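Local coordinates for protein cellulase (Bacillus sp. BG-CS10, PDB 5E09) that probably cleaves internal beta-1,4-glucosidic bonds of cellulose, as a halophilic family 5 glycoside hydrolase that carries a family 46 carbohydrate-binding module, at residues Trp229-Asn234 and Phe272-Phe277; Tyr238-Glu243 and Gln286-Lys291. All coordinates share one frame; numbering follows the deposited sequence.

Contact 1 of 2, residues Trp229-Asn234 and Phe272-Phe277; sequences WPFSVN and FGLLGF
L275 reaches across to three residues of the short helix 229-232 and its C-terminal turn. CB sits 3.6 Å from S232 OG and 3.8 Å from V233 CG1. CG stays alongside V233 CG1, and beyond it CD2 lies 3.8 Å from that same V233 CG1 and 3.9 Å from W229 CD1, arriving at the indole edge near the ring plane. V233 CG2 rests on one indole face, so L275 and W229 share the same valine. L274 serves the neighbouring flank, its CD2 packing 4.0 Å from F231 CE2 and also against S232 CB.

The polar link is G276 N to S232 O, 2.7 Å long but bent (136° at the hydrogen), with the donor 44° out of the carbonyl plane and not on a lone pair. G276 has no CB, and one there would come too close to S232 O (2.4 Å). The S232 hydroxyl, set between its own N and carbonyl carbon (chi1 67°), turns back into the helix to give a 2.8 Å hydrogen bond from OG to W229 O, which V233 N also uses. With an alanine in place of S232, W229 O would probably lose its hydroxyl donor, keeping the bond from V233 N, and a small gap would open beside L275 CB.

N234 closes the helix in a Schellman motif. The contact joins two beta-alpha connections of the TIM barrel, after strands 219-225 and 267-272. Chemically, one bent backbone bond ties the last helical turn to the second connection, while apolar branches pack around it.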
ATOM      1  N   TRP A 229       9.175  -6.211   2.602  1.00 39.14           N
ATOM      2  CA  TRP A 229       8.284  -6.637   3.681  1.00 38.45           C
ATOM      3  C   TRP A 229       8.510  -6.014   5.073  1.00 34.55           C
ATOM      4  O   TRP A 229       7.563  -5.503   5.669  1.00 38.55           O
ATOM      5  CB  TRP A 229       8.327  -8.168   3.800  1.00 41.32           C
ATOM      6  CG  TRP A 229       7.464  -8.667   4.909  1.00 48.77           C
ATOM      7  CD1 TRP A 229       6.099  -8.730   4.920  1.00 35.64           C
ATOM      8  CD2 TRP A 229       7.899  -9.144   6.183  1.00 35.52           C
ATOM      9  NE1 TRP A 229       5.659  -9.220   6.125  1.00 48.97           N
ATOM     10  CE2 TRP A 229       6.749  -9.484   6.923  1.00 45.74           C
ATOM     11  CE3 TRP A 229       9.155  -9.319   6.778  1.00 42.32           C
ATOM     12  CZ2 TRP A 229       6.808  -9.995   8.217  1.00 43.00           C
ATOM     13  CZ3 TRP A 229       9.216  -9.825   8.065  1.00 50.36           C
ATOM     14  CH2 TRP A 229       8.049 -10.156   8.771  1.00 38.85           C
ATOM     15  N   PRO A 230       9.746  -6.052   5.607  1.00 42.21           N
ATOM     16  CA  PRO A 230       9.884  -5.562   6.986  1.00 28.97           C
ATOM     17  C   PRO A 230       9.538  -4.077   7.156  1.00 39.08           C
ATOM     18  O   PRO A 230       9.000  -3.672   8.190  1.00 35.49           O
ATOM     19  CB  PRO A 230      11.367  -5.801   7.299  1.00 38.41           C
ATOM     20  CG  PRO A 230      11.855  -6.739   6.259  1.00 34.88           C
ATOM     21  CD  PRO A 230      11.041  -6.480   5.048  1.00 40.67           C
ATOM     22  N   PHE A 231       9.855  -3.269   6.151  1.00 41.89           N
ATOM     23  CA  PHE A 231       9.488  -1.862   6.180  1.00 30.05           C
ATOM     24  C   PHE A 231       7.984  -1.687   5.998  1.00 39.17           C
ATOM     25  O   PHE A 231       7.362  -0.859   6.665  1.00 35.33           O
ATOM     26  CB  PHE A 231      10.237  -1.076   5.099  1.00 32.26           C
ATOM     27  CG  PHE A 231       9.698   0.311   4.882  1.00 44.65           C
ATOM     28  CD1 PHE A 231       9.930   1.318   5.811  1.00 44.65           C
ATOM     29  CD2 PHE A 231       8.948   0.607   3.756  1.00 38.97           C
ATOM     30  CE1 PHE A 231       9.425   2.590   5.614  1.00 34.63           C
ATOM     31  CE2 PHE A 231       8.446   1.878   3.551  1.00 31.74           C
ATOM     32  CZ  PHE A 231       8.681   2.868   4.481  1.00 38.36           C
ATOM     33  N   SER A 232       7.398  -2.478   5.102  1.00 26.66           N
ATOM     34  CA  SER A 232       6.004  -2.288   4.743  1.00 37.21           C
ATOM     35  C   SER A 232       5.053  -2.590   5.901  1.00 33.76           C
ATOM     36  O   SER A 232       3.956  -2.046   5.946  1.00 36.75           O
ATOM     37  CB  SER A 232       5.640  -3.147   3.530  1.00 34.58           C
ATOM     38  OG  SER A 232       5.696  -4.523   3.850  1.00 51.66           O
ATOM     39  N   VAL A 233       5.462  -3.453   6.831  1.00 33.48           N
ATOM     40  CA  VAL A 233       4.631  -3.746   7.998  1.00 33.91           C
ATOM     41  C   VAL A 233       5.255  -3.229   9.292  1.00 36.77           C
ATOM     42  O   VAL A 233       4.701  -3.439  10.370  1.00 46.12           O
ATOM     43  CB  VAL A 233       4.362  -5.270   8.159  1.00 45.15           C
ATOM     44  CG1 VAL A 233       3.687  -5.839   6.914  1.00 34.61           C
ATOM     45  CG2 VAL A 233       5.653  -6.016   8.482  1.00 27.50           C
ATOM     46  N   ASN A 234       6.402  -2.563   9.175  1.00 31.92           N
ATOM     47  CA  ASN A 234       7.106  -1.979  10.320  1.00 39.70           C
ATOM     48  C   ASN A 234       7.446  -3.031  11.371  1.00 43.07           C
ATOM     49  O   ASN A 234       6.839  -3.077  12.444  1.00 37.02           O
ATOM     50  CB  ASN A 234       6.287  -0.846  10.959  1.00 30.73           C
ATOM     51  CG  ASN A 234       7.102  -0.017  11.968  1.00 39.89           C
ATOM     52  OD1 ASN A 234       8.182  -0.419  12.403  1.00 37.22           O
ATOM     53  ND2 ASN A 234       6.566   1.131  12.355  1.00 35.81           N
ATOM     54  N   PHE A 272      -0.538  -1.592  -5.940  1.00 39.52           N
ATOM     55  CA  PHE A 272       0.589  -1.248  -5.089  1.00 36.81           C
ATOM     56  C   PHE A 272       0.098  -0.473  -3.876  1.00 36.85           C
ATOM     57  O   PHE A 272      -1.030   0.015  -3.849  1.00 36.15           O
ATOM     58  CB  PHE A 272       1.662  -0.469  -5.865  1.00 37.43           C
ATOM     59  CG  PHE A 272       1.296   0.952  -6.176  1.00 39.48           C
ATOM     60  CD1 PHE A 272       0.532   1.260  -7.292  1.00 35.89           C
ATOM     61  CD2 PHE A 272       1.745   1.987  -5.372  1.00 36.08           C
ATOM     62  CE1 PHE A 272       0.206   2.568  -7.587  1.00 38.98           C
ATOM     63  CE2 PHE A 272       1.420   3.303  -5.663  1.00 39.54           C
ATOM     64  CZ  PHE A 272       0.650   3.593  -6.771  1.00 33.26           C
ATOM     65  N   GLY A 273       0.955  -0.404  -2.864  1.00 38.92           N
ATOM     66  CA  GLY A 273       0.646   0.234  -1.602  1.00 30.11           C
ATOM     67  C   GLY A 273       1.699  -0.231  -0.618  1.00 40.78           C
ATOM     68  O   GLY A 273       2.783  -0.653  -1.014  1.00 37.22           O
ATOM     69  N   LEU A 274       1.392  -0.149   0.666  1.00 35.18           N
ATOM     70  CA  LEU A 274       2.245  -0.756   1.676  1.00 46.26           C
ATOM     71  C   LEU A 274       1.401  -1.750   2.464  1.00 36.45           C
ATOM     72  O   LEU A 274       0.274  -1.445   2.840  1.00 41.71           O
ATOM     73  CB  LEU A 274       2.861   0.305   2.592  1.00 35.40           C
ATOM     74  CG  LEU A 274       3.962   1.166   1.969  1.00 40.63           C
ATOM     75  CD1 LEU A 274       4.274   2.356   2.860  1.00 30.93           C
ATOM     76  CD2 LEU A 274       5.220   0.334   1.728  1.00 34.05           C
ATOM     77  N   LEU A 275       1.947  -2.941   2.685  1.00 43.92           N
ATOM     78  CA  LEU A 275       1.221  -4.027   3.336  1.00 42.24           C
ATOM     79  C   LEU A 275       0.618  -3.598   4.671  1.00 52.07           C
ATOM     80  O   LEU A 275      -0.543  -3.901   4.968  1.00 44.68           O
ATOM     81  CB  LEU A 275       2.150  -5.220   3.547  1.00 45.24           C
ATOM     82  CG  LEU A 275       1.505  -6.599   3.455  1.00 53.87           C
ATOM     83  CD1 LEU A 275       0.980  -6.812   2.049  1.00 40.77           C
ATOM     84  CD2 LEU A 275       2.500  -7.682   3.836  1.00 48.31           C
ATOM     85  N   GLY A 276       1.410  -2.872   5.460  1.00 44.01           N
ATOM     86  CA  GLY A 276       0.974  -2.388   6.758  1.00 38.00           C
ATOM     87  C   GLY A 276      -0.328  -1.605   6.747  1.00 44.31           C
ATOM     88  O   GLY A 276      -1.019  -1.537   7.767  1.00 41.41           O
ATOM     89  N   PHE A 277      -0.674  -1.024   5.597  1.00 35.58           N
ATOM     90  CA  PHE A 277      -1.925  -0.278   5.463  1.00 38.03           C
ATOM     91  C   PHE A 277      -3.149  -1.143   5.769  1.00 43.01           C
ATOM     92  O   PHE A 277      -4.213  -0.617   6.097  1.00 46.70           O
ATOM     93  CB  PHE A 277      -2.060   0.317   4.059  1.00 40.79           C
ATOM     94  CG  PHE A 277      -1.167   1.504   3.807  1.00 44.07           C
ATOM     95  CD1 PHE A 277      -0.377   2.030   4.819  1.00 35.06           C
ATOM     96  CD2 PHE A 277      -1.125   2.096   2.555  1.00 38.60           C
ATOM     97  CE1 PHE A 277       0.442   3.120   4.585  1.00 43.14           C
ATOM     98  CE2 PHE A 277      -0.305   3.189   2.315  1.00 46.54           C
ATOM     99  CZ  PHE A 277       0.479   3.701   3.334  1.00 35.75           C
TER

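Contact 2 of 2, residues Tyr238-Glu243 and Gln286-Lys291; sequences YTRFEE and QGEKLK
A carboxylate of a helix grips the main chain of a loop: E288 OE1 accepts from F241 N at 2.6 Å, using its anti lone pair, with a fairly straight N-H...O angle of 157°. The second oxygen is also engaged, since E288 OE2 meets K291 NZ at 2.8 Å in a salt bridge one helical turn on, approached from the syn side but 32° out of the carboxylate plane. The glutamate chain bends at chi2 (-57°), and this fold carries the carboxylate to the loop backbone while leaving OE2 within reach of K291. Two donors of this kind would be expected to stabilise the charged form of E288.

R240 contributes carbon atoms to the site: its CB lies 3.3 Å from E288 OE1, and its CA is closer still. Its guanidinium makes no direct ion pair here, NE standing 5.3 Å from E288 OE2.

F241 has CG anti to its backbone N, which swings the ring across K291. The carbonyl carbon of K291 lies over one ring face toward the rim, F241 CE2 comes 3.7 Å from K291 O, and CD2 rests 3.9 Å from K291 CB. F295, further along helix 286-302, meets the same ring edge-to-face.

F241 is the centre of an inverse gamma turn, and E242 after it is the N-cap of helix 243-261. The contact thus fastens the end of a beta-alpha loop to the next outer helix of a TIM barrel.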
ATOM      1  N   TYR A 238      12.820  -1.854  10.790  1.00 42.74           N
ATOM      2  CA  TYR A 238      12.772  -1.121   9.527  1.00 31.09           C
ATOM      3  C   TYR A 238      11.725  -0.007   9.591  1.00 38.01           C
ATOM      4  O   TYR A 238      10.691  -0.059   8.920  1.00 38.86           O
ATOM      5  CB  TYR A 238      12.489  -2.078   8.369  1.00 33.78           C
ATOM      6  CG  TYR A 238      13.674  -2.971   8.067  1.00 48.48           C
ATOM      7  CD1 TYR A 238      13.987  -4.052   8.889  1.00 46.60           C
ATOM      8  CD2 TYR A 238      14.496  -2.717   6.978  1.00 37.10           C
ATOM      9  CE1 TYR A 238      15.080  -4.857   8.625  1.00 44.96           C
ATOM     10  CE2 TYR A 238      15.589  -3.514   6.707  1.00 45.21           C
ATOM     11  CZ  TYR A 238      15.876  -4.581   7.531  1.00 45.27           C
ATOM     12  OH  TYR A 238      16.961  -5.373   7.257  1.00 53.04           O
ATOM     13  N   THR A 239      12.008   0.996  10.417  1.00 38.19           N
ATOM     14  CA  THR A 239      11.098   2.111  10.633  1.00 39.78           C
ATOM     15  C   THR A 239      11.270   3.185   9.560  1.00 33.26           C
ATOM     16  O   THR A 239      10.354   3.963   9.311  1.00 38.97           O
ATOM     17  CB  THR A 239      11.314   2.749  12.024  1.00 37.16           C
ATOM     18  OG1 THR A 239      12.705   3.016  12.205  1.00 38.00           O
ATOM     19  CG2 THR A 239      10.861   1.813  13.129  1.00 36.78           C
ATOM     20  N   ARG A 240      12.442   3.228   8.931  1.00 32.24           N
ATOM     21  CA  ARG A 240      12.728   4.243   7.923  1.00 35.19           C
ATOM     22  C   ARG A 240      12.892   3.667   6.527  1.00 43.11           C
ATOM     23  O   ARG A 240      13.276   2.512   6.342  1.00 44.42           O
ATOM     24  CB  ARG A 240      13.986   5.047   8.278  1.00 41.38           C
ATOM     25  CG  ARG A 240      14.037   5.552   9.704  1.00 46.17           C
ATOM     26  CD  ARG A 240      15.298   6.358   9.983  1.00 48.73           C
ATOM     27  NE  ARG A 240      15.129   7.185  11.176  1.00 74.91           N
ATOM     28  CZ  ARG A 240      16.119   7.576  11.974  1.00 82.79           C
ATOM     29  NH1 ARG A 240      17.371   7.218  11.718  1.00 83.27           N
ATOM     30  NH2 ARG A 240      15.855   8.320  13.042  1.00 72.04           N
ATOM     31  N   PHE A 241      12.579   4.504   5.546  1.00 43.25           N
ATOM     32  CA  PHE A 241      12.758   4.170   4.145  1.00 55.04           C
ATOM     33  C   PHE A 241      14.234   4.233   3.785  1.00 44.87           C
ATOM     34  O   PHE A 241      14.716   5.263   3.329  1.00 50.67           O
ATOM     35  CB  PHE A 241      11.947   5.125   3.268  1.00 35.85           C
ATOM     36  CG  PHE A 241      12.100   4.871   1.797  1.00 44.83           C
ATOM     37  CD1 PHE A 241      11.613   3.706   1.232  1.00 48.54           C
ATOM     38  CD2 PHE A 241      12.724   5.799   0.977  1.00 45.37           C
ATOM     39  CE1 PHE A 241      11.749   3.460  -0.124  1.00 53.50           C
ATOM     40  CE2 PHE A 241      12.863   5.563  -0.382  1.00 46.66           C
ATOM     41  CZ  PHE A 241      12.373   4.390  -0.932  1.00 48.78           C
ATOM     42  N   GLU A 242      14.956   3.136   3.995  1.00 45.56           N
ATOM     43  CA  GLU A 242      16.402   3.153   3.793  1.00 62.56           C
ATOM     44  C   GLU A 242      16.828   2.222   2.638  1.00 49.31           C
ATOM     45  O   GLU A 242      15.977   1.725   1.889  1.00 49.33           O
ATOM     46  CB  GLU A 242      17.097   2.820   5.140  1.00 51.84           C
ATOM     47  CG  GLU A 242      16.962   3.848   6.278  1.00 85.10           C
ATOM     48  CD  GLU A 242      17.613   3.402   7.580  1.00 98.12           C
ATOM     49  OE1 GLU A 242      18.019   2.225   7.699  1.00 96.03           O
ATOM     50  OE2 GLU A 242      17.686   4.233   8.506  1.00 86.47           O
ATOM     51  N   GLU A 243      18.137   1.996   2.517  1.00 46.98           N
ATOM     52  CA  GLU A 243      18.766   1.411   1.339  1.00 57.48           C
ATOM     53  C   GLU A 243      18.205   0.066   0.900  1.00 45.98           C
ATOM     54  O   GLU A 243      18.123  -0.182  -0.299  1.00 49.87           O
ATOM     55  CB  GLU A 243      20.278   1.273   1.556  1.00 58.95           C
ATOM     56  CG  GLU A 243      21.101   2.114   0.591  1.00 86.10           C
ATOM     57  CD  GLU A 243      22.564   2.163   0.973  1.00102.84           C
ATOM     58  OE1 GLU A 243      23.142   1.085   1.221  1.00 99.34           O
ATOM     59  OE2 GLU A 243      23.129   3.277   1.053  1.00 95.68           O
ATOM     60  N   GLN A 286       4.834   9.158   8.584  1.00 35.16           N
ATOM     61  CA  GLN A 286       4.386   9.936   7.425  1.00 37.46           C
ATOM     62  C   GLN A 286       5.487  10.298   6.415  1.00 33.13           C
ATOM     63  O   GLN A 286       5.338  10.064   5.208  1.00 40.26           O
ATOM     64  CB  GLN A 286       3.690  11.215   7.910  1.00 31.36           C
ATOM     65  CG  GLN A 286       3.004  12.018   6.816  1.00 39.82           C
ATOM     66  CD  GLN A 286       1.772  11.328   6.230  1.00 54.09           C
ATOM     67  OE1 GLN A 286       1.465  10.174   6.553  1.00 48.93           O
ATOM     68  NE2 GLN A 286       1.054  12.045   5.370  1.00 34.84           N
ATOM     69  N   GLY A 287       6.589  10.858   6.902  1.00 34.67           N
ATOM     70  CA  GLY A 287       7.680  11.251   6.026  1.00 39.29           C
ATOM     71  C   GLY A 287       8.280  10.075   5.277  1.00 37.28           C
ATOM     72  O   GLY A 287       8.602  10.162   4.084  1.00 38.75           O
ATOM     73  N   GLU A 288       8.419   8.962   5.988  1.00 40.85           N
ATOM     74  CA  GLU A 288       8.981   7.748   5.411  1.00 40.61           C
ATOM     75  C   GLU A 288       8.034   7.155   4.362  1.00 40.04           C
ATOM     76  O   GLU A 288       8.476   6.678   3.309  1.00 36.74           O
ATOM     77  CB  GLU A 288       9.284   6.736   6.517  1.00 41.63           C
ATOM     78  CG  GLU A 288      10.249   7.263   7.575  1.00 31.23           C
ATOM     79  CD  GLU A 288      11.578   7.729   6.984  1.00 46.79           C
ATOM     80  OE1 GLU A 288      12.230   6.944   6.266  1.00 54.06           O
ATOM     81  OE2 GLU A 288      11.973   8.887   7.235  1.00 53.63           O
ATOM     82  N   LYS A 289       6.734   7.210   4.646  1.00 29.28           N
ATOM     83  CA  LYS A 289       5.712   6.787   3.690  1.00 37.00           C
ATOM     84  C   LYS A 289       5.814   7.591   2.385  1.00 39.32           C
ATOM     85  O   LYS A 289       5.908   7.020   1.281  1.00 38.93           O
ATOM     86  CB  LYS A 289       4.315   6.940   4.303  1.00 28.08           C
ATOM     87  CG  LYS A 289       3.171   6.708   3.325  1.00 40.42           C
ATOM     88  CD  LYS A 289       1.902   7.431   3.761  1.00 36.89           C
ATOM     89  CE  LYS A 289       1.525   7.072   5.188  1.00 58.86           C
ATOM     90  NZ  LYS A 289       0.372   7.883   5.657  1.00 59.78           N
ATOM     91  N   LEU A 290       5.801   8.918   2.525  1.00 41.02           N
ATOM     92  CA  LEU A 290       5.940   9.813   1.374  1.00 33.86           C
ATOM     93  C   LEU A 290       7.204   9.519   0.564  1.00 36.80           C
ATOM     94  O   LEU A 290       7.154   9.409  -0.665  1.00 39.62           O
ATOM     95  CB  LEU A 290       5.949  11.271   1.830  1.00 35.60           C
ATOM     96  CG  LEU A 290       4.699  11.780   2.550  1.00 38.75           C
ATOM     97  CD1 LEU A 290       4.912  13.198   3.055  1.00 39.74           C
ATOM     98  CD2 LEU A 290       3.487  11.709   1.638  1.00 31.17           C
ATOM     99  N   LYS A 291       8.335   9.381   1.251  1.00 34.02           N
ATOM    100  CA  LYS A 291       9.585   9.081   0.554  1.00 39.78           C
ATOM    101  C   LYS A 291       9.511   7.748  -0.210  1.00 42.91           C
ATOM    102  O   LYS A 291      10.008   7.635  -1.348  1.00 41.30           O
ATOM    103  CB  LYS A 291      10.754   9.082   1.542  1.00 43.11           C
ATOM    104  CG  LYS A 291      11.165  10.492   1.984  1.00 48.94           C
ATOM    105  CD  LYS A 291      12.435  10.488   2.839  1.00 42.33           C
ATOM    106  CE  LYS A 291      12.158   9.981   4.239  1.00 38.20           C
ATOM    107  NZ  LYS A 291      13.340  10.144   5.135  1.00 43.81           N
TER

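In the fold
The segments alternate along the chain, in the order 229-234, 238-243, 272-277, 286-291, so both contacts join the same two beta-alpha units of the (beta/alpha)8 barrel, the one after strand 219-225 and the one after strand 267-272. Their centres are 11 Å apart and they touch, F231 CD1 lying 3.5 Å from Y238 O. Contact 1 is near the C-terminal ends of the strands, where family 5 enzymes place their catalytic residues; contact 2 lies on the outer helix 286-302, its centre about 13 Å from the chain centre against about 6 Å for contact 1. N234 reaches F482, and T239 and R240 reach W517, so the first unit also abuts the C-terminal carbohydrate-binding domain.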